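Local coordinates for protein BtGH115A (Bacteroides thetaiotaomicron, PDB 5BY3) that acts as a family GH115 4-O-methyl-alpha-glucuronidase, a glycoside hydrolase with specificity for decorated arabinogalactans, at residues A[389-394]-A[431-436]; A[164-169]-A[213-218]; A[129-134]-A[204-209]. All blocks are in the same frame, centred on the assembly; numbering follows the deposited sequence.

Contact 1: residues A[389-394]-A[431-436]; sequences GVYYHV and ILNVGD. With NI (nickel (II) ion), chain C.
Tyr-391 and Asn-433 both carry CG anti to the backbone N (chi1 169° and -170°). This lays the two side chains side by side, pointing the same way, on one face of a parallel strand pair. The ring and amide planes are nearly parallel, 16° apart. CE1 of Tyr-391 runs past CB of Asn-433 at 3.8 Å. At the far end, ND2 of Asn-433 donates to OH of Tyr-391 at 3.0 Å, with the hydroxyl tilted out of the amide plane. A phenylalanine in place of Tyr-391 would keep the ring but lose the hydroxyl, and would probably leave ND2 without this acceptor and the amide less firmly oriented.

His-393 lies on the same face. CB of Asn-433 makes an off-centre CH-pi contact with its ring, 4.1 Å from the centroid. The other end of the amide is used within its own segment: OD1 of Asn-433 accepts from N of Gly-435 at 3.3 Å, forming an Asx turn. On the face that carries Leu-432, CD1 of Leu-432 meets CG1 of Val-394 from the loop after the first strand, at 3.7 Å. Phe-447 and Met-448 of helix 441-452 also touch Leu-432.

Alternating backbone bonds join the strands, among them N of Tyr-392 to O of Ile-431 at 2.8 Å. Just past the turn, OD2 of Asp-436 binds the nickel ion at 2.4 Å, with two waters and O of Leu-404. One of these waters also accepts from the backbone N of Asp-436. Strand 388-393, helix 411-423 and strand 429-433 form a beta-alpha-beta unit, the repeating unit of a TIM barrel, here with a metal site in the loop after its second strand.

Contact 2: residues A[164-169]-A[213-218]; sequences GIFIND and PAMHEC
Phe-166 and Met-215, the latter present as selenomethionine, meet where two neighbouring strands of the TIM barrel, 162-166 and 210-212, run out into their C-terminal loops. From CB of Phe-166 the ring leaves anti to the backbone N (chi1 174°), which swings its edge to the other loop. The CD1 side of this edge passes O of Pro-213. Next along it, CE1 lies 3.8 Å from O of Pro-213 and 3.9 Å from CG of Met-215, both near the ring plane. At the tip, CZ is 4.1 Å from the same CG. One face of the ring carries CB of Asn-168.

The backbones come close beside it. CA of Ala-214 directs its hydrogen at O of Ile-167, 3.3 Å away. A water accepts from N of Met-215 at 2.9 Å and lies 3.0 Å from O of Ile-167, one of several acceptors its protons could serve. CG2 of Ile-167 touches CB of Ala-214.

Further out, the ring of His-216 is held through ND1 by Asp-171. N of Asp-169 lies over one face of it. OD1 of Asp-169 is 3.6 Å from CE1 of His-216, with carboxylate and ring planes 88° apart.

Contact 3: residues A[129-134]-A[204-209]; sequences VSPWEW and LRLRAN
The guanidinium of Arg-205 has CG1 of Val-129 over one face, 3.8 Å above the plane and offset toward the rim. At its edge, in plane, sits a water that accepts from NE of Arg-205 at 3.0 Å. The carboxylate of Glu-133 stands steeply to the guanidinium, with planes 78° apart. OE1 of Glu-133 approaches obliquely and takes a weak hydrogen bond from NH2 of Arg-205 at 3.1 Å, part of a salt bridge. The same OE1 accepts from the water at 2.8 Å. OE1 thus reaches Arg-205 by a weak direct bond and through the water. The chain of Arg-205 is extended from CG to NE, which carries the charge past the turn; on the way CD lies 3.7 Å from O of Pro-131.

A second, apolar patch lies beside this one. CB of Pro-131 meets CD2 of Leu-206 at 3.8 Å, the two side chains crossing at about a right angle. CZ2 of Trp-132 reaches the same methyl more loosely, at 4.4 Å. The indole NE1 is tied to Glu-445.

Both backbones are shaped by turns. Ser-130 to Glu-133 is a type I beta turn, and OG of Ser-130 accepts from N of Trp-132 at 2.8 Å, an ST turn; OG also bonds to Glu-473. On the other side, helix 193-205 ends in a Schellman motif with Arg-207 at positive phi, before the chain enters a barrel strand.

Arg-205 also pairs with Asp-50 through NH1, and Glu-133 with Arg-49, both on helix 38-55. Acids and bases alternate in this group, so the charges probably balance one another and both Arg-205 and Glu-133 are likely to stay ionised.

From the N terminus the chain first passes 129-134, then strand 162-166 with 164-169. It returns at 204-209, closing contact 3, and a few residues later at 213-218, closing contact 2. The loops of contacts 2 and 3 therefore cross. Contact 1 opens and closes later, in series with both. Contacts 1 and 2 touch: strands 162-166 and 429-433 are neighbours in the barrel sheet, so the first and last of its eight strands in chain order lie side by side. Contact 3, its centre about 17 Å from that of contact 1, ties the loop after helix 113-126 to the C-terminal end of helix 193-205.

Contact 1: residues A[389-394]-A[431-436]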
# COMPACT_ATOMS: atom_id res chain seq x y z
N GLY A 389 5.91 -13.43 -4.87
CA GLY A 389 5.04 -12.29 -4.66
C GLY A 389 5.13 -11.65 -3.28
O GLY A 389 5.86 -12.13 -2.39
N VAL A 390 4.39 -10.56 -3.09
CA VAL A 390 4.25 -9.89 -1.79
C VAL A 390 2.85 -9.29 -1.61
O VAL A 390 2.28 -8.71 -2.56
CB VAL A 390 5.39 -8.86 -1.50
CG1 VAL A 390 5.33 -7.62 -2.39
CG2 VAL A 390 5.43 -8.48 -0.02
N TYR A 391 2.33 -9.49 -0.40
CA TYR A 391 1.10 -8.95 0.09
C TYR A 391 1.52 -7.93 1.14
O TYR A 391 2.09 -8.31 2.18
CB TYR A 391 0.24 -10.06 0.71
CG TYR A 391 -0.98 -9.59 1.50
CD1 TYR A 391 -1.82 -8.54 1.03
CD2 TYR A 391 -1.32 -10.22 2.70
CE1 TYR A 391 -2.95 -8.13 1.77
CE2 TYR A 391 -2.45 -9.82 3.44
CZ TYR A 391 -3.25 -8.77 2.99
OH TYR A 391 -4.35 -8.39 3.75
N TYR A 392 1.25 -6.65 0.84
CA TYR A 392 1.68 -5.47 1.62
C TYR A 392 0.47 -4.71 2.16
O TYR A 392 -0.59 -4.71 1.51
CB TYR A 392 2.51 -4.55 0.73
CG TYR A 392 3.44 -3.56 1.46
CD1 TYR A 392 4.72 -3.94 1.84
CD2 TYR A 392 3.04 -2.25 1.72
CE1 TYR A 392 5.57 -3.04 2.48
CE2 TYR A 392 3.89 -1.35 2.34
CZ TYR A 392 5.15 -1.76 2.72
OH TYR A 392 6.01 -0.89 3.34
N HIS A 393 0.62 -4.07 3.32
CA HIS A 393 -0.46 -3.34 3.98
C HIS A 393 -0.22 -1.84 4.02
O HIS A 393 0.82 -1.41 4.52
CB HIS A 393 -0.66 -3.81 5.43
CG HIS A 393 -1.36 -5.12 5.55
ND1 HIS A 393 -0.73 -6.33 5.37
CD2 HIS A 393 -2.64 -5.41 5.88
CE1 HIS A 393 -1.59 -7.31 5.56
NE2 HIS A 393 -2.76 -6.78 5.88
N VAL A 394 -1.17 -1.05 3.52
CA VAL A 394 -1.24 0.40 3.88
C VAL A 394 -2.47 0.68 4.76
O VAL A 394 -2.77 1.82 5.10
CB VAL A 394 -1.19 1.37 2.67
CG1 VAL A 394 0.17 1.30 1.95
CG2 VAL A 394 -2.35 1.14 1.72
N ILE A 431 0.50 -7.18 -4.21
CA ILE A 431 -0.87 -7.01 -3.80
C ILE A 431 -0.89 -6.14 -2.58
O ILE A 431 -0.26 -6.46 -1.51
CB ILE A 431 -1.58 -8.35 -3.47
CG1 ILE A 431 -1.66 -9.29 -4.68
CG2 ILE A 431 -2.96 -8.06 -2.87
CD1 ILE A 431 -2.57 -8.87 -5.84
N LEU A 432 -1.65 -5.05 -2.72
CA LEU A 432 -1.77 -4.03 -1.69
C LEU A 432 -3.09 -4.10 -0.93
O LEU A 432 -4.17 -4.01 -1.53
CB LEU A 432 -1.58 -2.66 -2.34
CG LEU A 432 -1.51 -1.37 -1.50
CD1 LEU A 432 -0.40 -1.40 -0.46
CD2 LEU A 432 -1.30 -0.25 -2.49
N ASN A 433 -3.02 -4.23 0.40
CA ASN A 433 -4.21 -4.03 1.22
C ASN A 433 -4.50 -2.55 1.34
O ASN A 433 -3.66 -1.79 1.88
CB ASN A 433 -4.01 -4.60 2.60
CG ASN A 433 -5.29 -4.62 3.40
OD1 ASN A 433 -6.15 -3.76 3.23
ND2 ASN A 433 -5.44 -5.60 4.25
N VAL A 434 -5.67 -2.13 0.83
CA VAL A 434 -5.93 -0.69 0.65
C VAL A 434 -7.11 -0.15 1.45
O VAL A 434 -7.52 1.02 1.25
CB VAL A 434 -6.18 -0.29 -0.82
CG1 VAL A 434 -4.96 -0.58 -1.67
CG2 VAL A 434 -7.46 -0.93 -1.37
N GLY A 435 -7.67 -1.00 2.30
CA GLY A 435 -8.83 -0.63 3.11
C GLY A 435 -9.99 -0.29 2.18
O GLY A 435 -10.39 -1.13 1.35
N ASP A 436 -10.48 0.96 2.29
CA ASP A 436 -11.62 1.47 1.48
C ASP A 436 -11.18 2.19 0.21
O ASP A 436 -12.00 2.90 -0.38
CB ASP A 436 -12.44 2.48 2.29
CG ASP A 436 -12.84 1.95 3.66
OD1 ASP A 436 -13.76 1.11 3.72
OD2 ASP A 436 -12.26 2.41 4.67
NI NI C . -10.35 2.87 6.04
O HOH W 1 -9.40 3.12 3.70
O HOH W 2 -12.19 2.52 7.67

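Contact 2: residues A[164-169]-A[213-218]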
# COMPACT_ATOMS: atom_id res chain seq x y z
N GLY A 164 -2.07 -5.46 -7.93
CA GLY A 164 -3.46 -5.30 -7.63
C GLY A 164 -3.67 -4.85 -6.24
O GLY A 164 -2.71 -4.64 -5.49
N ILE A 165 -4.95 -4.74 -5.90
CA ILE A 165 -5.37 -4.30 -4.60
C ILE A 165 -6.32 -5.30 -3.98
O ILE A 165 -6.96 -6.09 -4.67
CB ILE A 165 -6.07 -2.90 -4.69
CG1 ILE A 165 -7.49 -3.02 -5.32
CG2 ILE A 165 -5.15 -1.88 -5.38
CD1 ILE A 165 -8.32 -1.75 -5.26
N PHE A 166 -6.42 -5.21 -2.67
CA PHE A 166 -7.35 -5.95 -1.87
C PHE A 166 -8.28 -4.96 -1.08
O PHE A 166 -7.82 -4.31 -0.16
CB PHE A 166 -6.49 -6.87 -0.93
CG PHE A 166 -7.27 -7.65 0.12
CD1 PHE A 166 -8.62 -8.02 -0.08
CD2 PHE A 166 -6.65 -8.03 1.31
CE1 PHE A 166 -9.32 -8.74 0.89
CE2 PHE A 166 -7.34 -8.75 2.28
CZ PHE A 166 -8.68 -9.13 2.05
N ILE A 167 -9.57 -4.85 -1.43
CA ILE A 167 -10.49 -4.11 -0.58
C ILE A 167 -10.75 -4.98 0.67
O ILE A 167 -11.21 -6.11 0.53
CB ILE A 167 -11.83 -3.70 -1.25
CG1 ILE A 167 -11.70 -2.53 -2.22
CG2 ILE A 167 -12.81 -3.16 -0.22
CD1 ILE A 167 -10.71 -2.71 -3.33
N ASN A 168 -10.45 -4.43 1.85
CA ASN A 168 -10.49 -5.13 3.16
C ASN A 168 -10.85 -4.15 4.23
O ASN A 168 -10.70 -2.95 4.03
CB ASN A 168 -9.09 -5.67 3.49
CG ASN A 168 -9.09 -6.76 4.56
OD1 ASN A 168 -10.03 -7.56 4.66
ND2 ASN A 168 -8.01 -6.83 5.31
N ASP A 169 -11.29 -4.61 5.40
CA ASP A 169 -11.65 -3.69 6.49
C ASP A 169 -12.65 -2.59 6.06
O ASP A 169 -12.63 -1.44 6.56
CB ASP A 169 -10.38 -3.08 7.11
CG ASP A 169 -9.42 -4.16 7.66
OD1 ASP A 169 -9.85 -5.03 8.47
OD2 ASP A 169 -8.21 -4.13 7.29
N PRO A 213 -11.43 -9.12 -4.02
CA PRO A 213 -12.67 -8.41 -3.67
C PRO A 213 -12.88 -8.34 -2.17
O PRO A 213 -12.23 -9.10 -1.47
CB PRO A 213 -13.74 -9.30 -4.30
CG PRO A 213 -13.15 -10.68 -4.26
CD PRO A 213 -11.69 -10.48 -4.55
N ALA A 214 -13.76 -7.45 -1.69
CA ALA A 214 -14.19 -7.39 -0.25
C ALA A 214 -14.76 -8.72 0.15
O ALA A 214 -15.42 -9.37 -0.66
CB ALA A 214 -15.26 -6.33 -0.03
N MSE A 215 -14.56 -9.11 1.40
CA MSE A 215 -14.88 -10.48 1.81
C MSE A 215 -15.17 -10.58 3.26
O MSE A 215 -15.28 -11.68 3.81
CB MSE A 215 -13.70 -11.42 1.41
CG MSE A 215 -12.29 -11.07 1.91
SE MSE A 215 -12.08 -11.21 3.87
CE MSE A 215 -11.41 -13.06 4.04
N HIS A 216 -15.27 -9.44 3.92
CA HIS A 216 -15.65 -9.43 5.32
C HIS A 216 -17.06 -9.97 5.49
O HIS A 216 -17.90 -9.81 4.61
CB HIS A 216 -15.51 -8.01 5.89
CG HIS A 216 -14.21 -7.79 6.60
ND1 HIS A 216 -14.08 -6.88 7.63
CD2 HIS A 216 -13.01 -8.39 6.47
CE1 HIS A 216 -12.84 -6.92 8.09
NE2 HIS A 216 -12.17 -7.83 7.40
N GLU A 217 -17.30 -10.61 6.64
CA GLU A 217 -18.62 -11.16 7.02
C GLU A 217 -19.78 -10.20 6.76
O GLU A 217 -20.81 -10.62 6.24
CB GLU A 217 -18.63 -11.75 8.46
CG GLU A 217 -17.82 -11.01 9.54
CD GLU A 217 -16.29 -11.20 9.46
OE1 GLU A 217 -15.55 -10.17 9.45
OE2 GLU A 217 -15.81 -12.36 9.43
N CYS A 218 -19.59 -8.91 7.02
CA CYS A 218 -20.56 -7.84 6.65
C CYS A 218 -20.88 -7.64 5.15
O CYS A 218 -21.79 -6.89 4.82
CB CYS A 218 -20.09 -6.50 7.24
SG CYS A 218 -18.68 -5.74 6.38
O HOH W 3 -12.48 -7.55 2.77

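Contact 3: residues A[129-134]-A[204-209]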
# COMPACT_ATOMS: atom_id res chain seq x y z
N VAL A 129 -5.29 13.20 -18.10
CA VAL A 129 -6.34 12.62 -17.25
C VAL A 129 -5.73 11.78 -16.11
O VAL A 129 -5.08 10.76 -16.36
CB VAL A 129 -7.36 11.80 -18.08
CG1 VAL A 129 -8.53 11.33 -17.24
CG2 VAL A 129 -7.87 12.61 -19.27
N SER A 130 -5.93 12.23 -14.87
CA SER A 130 -5.49 11.51 -13.67
C SER A 130 -6.27 10.19 -13.49
O SER A 130 -7.47 10.13 -13.80
CB SER A 130 -5.70 12.43 -12.45
OG SER A 130 -5.85 11.72 -11.22
N PRO A 131 -5.59 9.13 -12.97
CA PRO A 131 -6.30 7.96 -12.40
C PRO A 131 -7.47 8.31 -11.45
O PRO A 131 -8.44 7.55 -11.38
CB PRO A 131 -5.21 7.25 -11.59
CG PRO A 131 -3.97 7.51 -12.40
CD PRO A 131 -4.13 8.88 -13.02
N TRP A 132 -7.38 9.44 -10.76
CA TRP A 132 -8.36 9.83 -9.77
C TRP A 132 -9.38 10.89 -10.26
O TRP A 132 -10.12 11.48 -9.45
CB TRP A 132 -7.62 10.32 -8.54
CG TRP A 132 -6.55 9.39 -8.13
CD1 TRP A 132 -5.25 9.44 -8.49
CD2 TRP A 132 -6.70 8.23 -7.32
NE1 TRP A 132 -4.56 8.38 -7.93
CE2 TRP A 132 -5.44 7.62 -7.22
CE3 TRP A 132 -7.79 7.64 -6.68
CZ2 TRP A 132 -5.22 6.47 -6.48
CZ3 TRP A 132 -7.59 6.49 -5.94
CH2 TRP A 132 -6.31 5.92 -5.84
N GLU A 133 -9.38 11.11 -11.58
CA GLU A 133 -10.42 11.82 -12.33
C GLU A 133 -11.79 11.69 -11.67
O GLU A 133 -12.43 12.69 -11.32
CB GLU A 133 -10.44 11.22 -13.75
CG GLU A 133 -11.60 11.57 -14.66
CD GLU A 133 -12.70 10.53 -14.69
OE1 GLU A 133 -12.41 9.32 -14.86
OE2 GLU A 133 -13.87 10.95 -14.57
N TRP A 134 -12.23 10.46 -11.48
CA TRP A 134 -13.48 10.20 -10.81
C TRP A 134 -13.28 9.97 -9.31
O TRP A 134 -14.08 10.50 -8.52
CB TRP A 134 -14.18 9.01 -11.44
CG TRP A 134 -15.63 8.93 -11.00
CD1 TRP A 134 -16.71 9.65 -11.49
CD2 TRP A 134 -16.16 8.07 -9.98
NE1 TRP A 134 -17.85 9.28 -10.82
CE2 TRP A 134 -17.55 8.33 -9.89
CE3 TRP A 134 -15.59 7.10 -9.14
CZ2 TRP A 134 -18.38 7.65 -8.99
CZ3 TRP A 134 -16.41 6.42 -8.24
CH2 TRP A 134 -17.80 6.71 -8.17
N LEU A 204 -7.50 -0.21 -14.07
CA LEU A 204 -7.05 0.02 -15.45
C LEU A 204 -6.19 1.27 -15.56
O LEU A 204 -5.05 1.23 -16.08
CB LEU A 204 -8.25 0.09 -16.40
CG LEU A 204 -9.06 -1.19 -16.72
CD1 LEU A 204 -9.93 -1.04 -17.96
CD2 LEU A 204 -8.20 -2.43 -16.85
N ARG A 205 -6.70 2.38 -15.01
CA ARG A 205 -5.98 3.65 -15.10
C ARG A 205 -4.68 3.62 -14.30
O ARG A 205 -3.76 4.39 -14.60
CB ARG A 205 -6.85 4.78 -14.58
CG ARG A 205 -7.98 5.18 -15.47
CD ARG A 205 -8.59 6.47 -14.88
NE ARG A 205 -9.83 6.94 -15.51
CZ ARG A 205 -9.92 7.38 -16.76
NH1 ARG A 205 -8.86 7.39 -17.57
NH2 ARG A 205 -11.10 7.80 -17.23
N LEU A 206 -4.62 2.76 -13.27
CA LEU A 206 -3.41 2.55 -12.50
C LEU A 206 -2.47 1.46 -13.09
O LEU A 206 -1.38 1.21 -12.54
CB LEU A 206 -3.76 2.24 -11.04
CG LEU A 206 -4.34 3.34 -10.16
CD1 LEU A 206 -4.90 2.74 -8.88
CD2 LEU A 206 -3.30 4.41 -9.87
N ARG A 207 -2.90 0.87 -14.20
CA ARG A 207 -2.26 -0.29 -14.90
C ARG A 207 -2.15 -1.54 -14.05
O ARG A 207 -1.23 -2.31 -14.20
CB ARG A 207 -0.87 0.03 -15.51
CG ARG A 207 -0.74 1.29 -16.35
CD ARG A 207 -0.07 2.36 -15.50
NE ARG A 207 0.64 3.31 -16.34
CZ ARG A 207 1.61 4.13 -15.95
NH1 ARG A 207 2.06 4.17 -14.68
NH2 ARG A 207 2.14 4.91 -16.86
N ALA A 208 -3.07 -1.71 -13.11
CA ALA A 208 -3.13 -2.86 -12.25
C ALA A 208 -3.98 -3.87 -13.00
O ALA A 208 -4.80 -3.49 -13.87
CB ALA A 208 -3.76 -2.49 -10.91
N ASN A 209 -3.77 -5.16 -12.70
CA ASN A 209 -4.51 -6.20 -13.43
C ASN A 209 -5.28 -7.18 -12.57
O ASN A 209 -6.04 -7.99 -13.11
CB ASN A 209 -3.61 -6.94 -14.44
CG ASN A 209 -2.38 -7.55 -13.80
OD1 ASN A 209 -2.28 -7.67 -12.57
ND2 ASN A 209 -1.40 -7.92 -14.64
O HOH W 4 -12.13 6.89 -13.58